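Long-range contact in putative sulfatase yidJ (Bacteroides fragilis, PDB 2QZU), which probably hydrolyses sulfate esters as a metal-dependent member of the sulfatase family, within the alkaline phosphatase clan: residues G86-G91 / P400-K405. Sequence-based numbering, arbitrary orientation.
Sequences GMYPIG and PYYFVK
The seam between the sulfatase core and its C-terminal four-stranded antiparallel sheet is closed here by Tyr88, the N-cap of short helix 89-92, and Pro89 and Ile90 of its first turn, packing on Pro400, Tyr402 and Val404 of strand 399-404, the outermost of that sheet within the chain. Pro400, Tyr402 and Val404, every second residue of the strand, have their CB bonds directed toward segment 86-91, and no hydrogen bond joins the two segments. At the middle, the Pro89 ring lies over one face of the Tyr402 ring in a CH-pi contact: Pro89 CG sits 3.7 Å from the centroid of the Tyr402 ring, 20° off the normal, and comes within 3.5 Å of Tyr402 CD1. Tyr402 CG is anti to its own carbonyl carbon (chi1 -65°), which lays one face of the phenol against Pro89 and carries its hydroxyl on to Tyr88. The two tyrosine rings are inclined by 28° but slid so far apart that they barely overlap, their centroids 5.8 Å from each other; Tyr88 CD1 meets Tyr402 CE2 at 3.7 Å. Tyr402 OH lies 3.6 Å from Tyr88 CG, while this buried hydroxyl is hydrogen-bonded to Trp468 NE1. Tyr88 CE1 touches Pro400 CG at 3.8 Å. At the other end the contact thins to methyl groups, with Ile90 CD1 4.3 Å from Val404 CG2. Trp468, on helix 455-471, also packs edge-to-face with Tyr88. Ser72 and Tyr73, just ahead of helix 76-85, hydrogen-bond strand 399-404 on the core side, and strand 412-417 pairs with it within the C-terminal sheet.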
ATOM      1  N   GLY A  86     -27.936 -20.095   0.474  1.00  7.49           N
ATOM      2  CA  GLY A  86     -29.224 -19.743   1.047  1.00  8.71           C
ATOM      3  C   GLY A  86     -29.323 -20.227   2.488  1.00  7.65           C
ATOM      4  O   GLY A  86     -30.415 -20.333   3.047  1.00  7.81           O
HETATM    5  N   MSE A  87     -28.174 -20.523   3.091  1.00 10.15           N
HETATM    6  CA  MSE A  87     -28.122 -20.998   4.471  1.00 12.58           C
HETATM    7  C   MSE A  87     -27.354 -20.014   5.336  1.00 10.61           C
HETATM    8  O   MSE A  87     -26.490 -19.289   4.847  1.00  9.90           O
HETATM    9  CB  MSE A  87     -27.433 -22.365   4.544  1.00  4.94           C
HETATM   10  CG  MSE A  87     -28.110 -23.453   3.717  1.00 17.23           C
HETATM   11 SE   MSE A  87     -27.215 -25.173   3.880  1.00 41.04          SE
HETATM   12  CE  MSE A  87     -26.289 -25.220   2.185  1.00 45.92           C
ATOM     13  N   TYR A  88     -27.667 -19.980   6.625  1.00  7.43           N
ATOM     14  CA  TYR A  88     -26.949 -19.084   7.515  1.00  5.69           C
ATOM     15  C   TYR A  88     -25.542 -19.688   7.697  1.00  8.00           C
ATOM     16  O   TYR A  88     -25.320 -20.845   7.345  1.00  8.63           O
ATOM     17  CB  TYR A  88     -27.785 -18.888   8.786  1.00  7.33           C
ATOM     18  CG  TYR A  88     -29.034 -18.079   8.448  1.00 10.92           C
ATOM     19  CD1 TYR A  88     -28.936 -16.722   8.119  1.00  7.12           C
ATOM     20  CD2 TYR A  88     -30.290 -18.686   8.341  1.00  4.72           C
ATOM     21  CE1 TYR A  88     -30.047 -15.995   7.686  1.00  9.77           C
ATOM     22  CE2 TYR A  88     -31.409 -17.968   7.906  1.00  5.87           C
ATOM     23  CZ  TYR A  88     -31.278 -16.623   7.578  1.00  5.70           C
ATOM     24  OH  TYR A  88     -32.371 -15.911   7.124  1.00  8.92           O
ATOM     25  N   PRO A  89     -24.572 -18.922   8.232  1.00  8.95           N
ATOM     26  CA  PRO A  89     -23.198 -19.421   8.401  1.00  9.10           C
ATOM     27  C   PRO A  89     -22.884 -20.836   8.891  1.00  8.49           C
ATOM     28  O   PRO A  89     -22.045 -21.512   8.293  1.00  9.59           O
ATOM     29  CB  PRO A  89     -22.527 -18.333   9.248  1.00 11.46           C
ATOM     30  CG  PRO A  89     -23.653 -17.706   9.980  1.00 12.48           C
ATOM     31  CD  PRO A  89     -24.759 -17.656   8.965  1.00 11.22           C
ATOM     32  N   ILE A  90     -23.527 -21.295   9.955  1.00  8.68           N
ATOM     33  CA  ILE A  90     -23.238 -22.639  10.443  1.00  7.30           C
ATOM     34  C   ILE A  90     -23.524 -23.679   9.363  1.00  8.91           C
ATOM     35  O   ILE A  90     -22.718 -24.584   9.126  1.00  8.35           O
ATOM     36  CB  ILE A  90     -24.058 -22.966  11.708  1.00  5.09           C
ATOM     37  CG1 ILE A  90     -23.798 -21.901  12.778  1.00  7.28           C
ATOM     38  CG2 ILE A  90     -23.675 -24.347  12.234  1.00  9.03           C
ATOM     39  CD1 ILE A  90     -22.326 -21.716  13.120  1.00 10.20           C
ATOM     40  N   GLY A  91     -24.665 -23.526   8.696  1.00  8.46           N
ATOM     41  CA  GLY A  91     -25.047 -24.452   7.644  1.00  6.54           C
ATOM     42  C   GLY A  91     -24.251 -24.318   6.361  1.00  9.05           C
ATOM     43  O   GLY A  91     -23.952 -25.316   5.706  1.00  8.08           O
ATOM     44  N   PRO A 400     -31.132 -11.449  11.165  1.00  6.14           N
ATOM     45  CA  PRO A 400     -30.105 -11.812  12.144  1.00  4.65           C
ATOM     46  C   PRO A 400     -28.760 -11.126  11.898  1.00  7.74           C
ATOM     47  O   PRO A 400     -28.544 -10.508  10.854  1.00  5.89           O
ATOM     48  CB  PRO A 400     -29.997 -13.321  11.967  1.00  4.20           C
ATOM     49  CG  PRO A 400     -30.193 -13.475  10.482  1.00  3.86           C
ATOM     50  CD  PRO A 400     -31.361 -12.553  10.209  1.00  6.94           C
ATOM     51  N   TYR A 401     -27.875 -11.225  12.887  1.00  7.32           N
ATOM     52  CA  TYR A 401     -26.516 -10.693  12.793  1.00  5.88           C
ATOM     53  C   TYR A 401     -25.592 -11.816  13.248  1.00  4.26           C
ATOM     54  O   TYR A 401     -25.907 -12.530  14.201  1.00  6.74           O
ATOM     55  CB  TYR A 401     -26.292  -9.484  13.702  1.00  7.57           C
ATOM     56  CG  TYR A 401     -24.819  -9.156  13.836  1.00  7.30           C
ATOM     57  CD1 TYR A 401     -24.093  -8.664  12.749  1.00  5.40           C
ATOM     58  CD2 TYR A 401     -24.130  -9.419  15.017  1.00  5.36           C
ATOM     59  CE1 TYR A 401     -22.717  -8.452  12.834  1.00 10.87           C
ATOM     60  CE2 TYR A 401     -22.752  -9.213  15.113  1.00  8.76           C
ATOM     61  CZ  TYR A 401     -22.055  -8.731  14.018  1.00  4.97           C
ATOM     62  OH  TYR A 401     -20.690  -8.537  14.099  1.00  8.63           O
ATOM     63  N   TYR A 402     -24.446 -11.959  12.591  1.00  4.19           N
ATOM     64  CA  TYR A 402     -23.509 -13.021  12.940  1.00  3.35           C
ATOM     65  C   TYR A 402     -22.035 -12.659  12.974  1.00  8.03           C
ATOM     66  O   TYR A 402     -21.561 -11.804  12.230  1.00  7.87           O
ATOM     67  CB  TYR A 402     -23.596 -14.173  11.925  1.00  4.26           C
ATOM     68  CG  TYR A 402     -24.888 -14.928  11.886  1.00  3.11           C
ATOM     69  CD1 TYR A 402     -25.107 -16.017  12.734  1.00  5.83           C
ATOM     70  CD2 TYR A 402     -25.902 -14.558  11.006  1.00  3.40           C
ATOM     71  CE1 TYR A 402     -26.305 -16.714  12.701  1.00  9.28           C
ATOM     72  CE2 TYR A 402     -27.104 -15.248  10.967  1.00  5.81           C
ATOM     73  CZ  TYR A 402     -27.298 -16.323  11.820  1.00 11.29           C
ATOM     74  OH  TYR A 402     -28.495 -16.993  11.810  1.00  6.48           O
ATOM     75  N   PHE A 403     -21.332 -13.356  13.859  1.00  9.15           N
ATOM     76  CA  PHE A 403     -19.886 -13.331  13.953  1.00  5.43           C
ATOM     77  C   PHE A 403     -19.594 -14.687  14.568  1.00  7.28           C
ATOM     78  O   PHE A 403     -20.015 -14.969  15.690  1.00  6.90           O
ATOM     79  CB  PHE A 403     -19.271 -12.272  14.861  1.00  9.70           C
ATOM     80  CG  PHE A 403     -17.783 -12.453  14.995  1.00  8.67           C
ATOM     81  CD1 PHE A 403     -16.958 -12.282  13.883  1.00 11.30           C
ATOM     82  CD2 PHE A 403     -17.224 -12.951  16.170  1.00  7.04           C
ATOM     83  CE1 PHE A 403     -15.604 -12.614  13.934  1.00 14.47           C
ATOM     84  CE2 PHE A 403     -15.873 -13.287  16.231  1.00 14.08           C
ATOM     85  CZ  PHE A 403     -15.060 -13.120  15.108  1.00 14.52           C
ATOM     86  N   VAL A 404     -18.908 -15.532  13.811  1.00  8.16           N
ATOM     87  CA  VAL A 404     -18.567 -16.869  14.276  1.00  6.88           C
ATOM     88  C   VAL A 404     -17.053 -17.022  14.298  1.00  7.18           C
ATOM     89  O   VAL A 404     -16.387 -16.761  13.296  1.00  9.55           O
ATOM     90  CB  VAL A 404     -19.152 -17.957  13.335  1.00  6.59           C
ATOM     91  CG1 VAL A 404     -18.808 -19.351  13.867  1.00  8.80           C
ATOM     92  CG2 VAL A 404     -20.653 -17.789  13.211  1.00  7.60           C
ATOM     93  N   LYS A 405     -16.505 -17.427  15.441  1.00  9.74           N
ATOM     94  CA  LYS A 405     -15.063 -17.629  15.529  1.00 10.46           C
ATOM     95  C   LYS A 405     -14.853 -18.957  14.808  1.00  9.21           C
ATOM     96  O   LYS A 405     -15.326 -19.995  15.270  1.00  9.30           O
ATOM     97  CB  LYS A 405     -14.614 -17.714  16.988  1.00 10.91           C
ATOM     98  CG  LYS A 405     -13.101 -17.703  17.159  1.00 16.94           C
ATOM     99  CD  LYS A 405     -12.693 -17.558  18.616  1.00 18.46           C
ATOM    100  CE  LYS A 405     -11.176 -17.567  18.762  1.00 13.78           C
ATOM    101  NZ  LYS A 405     -10.761 -17.337  20.172  1.00 37.49           N
TER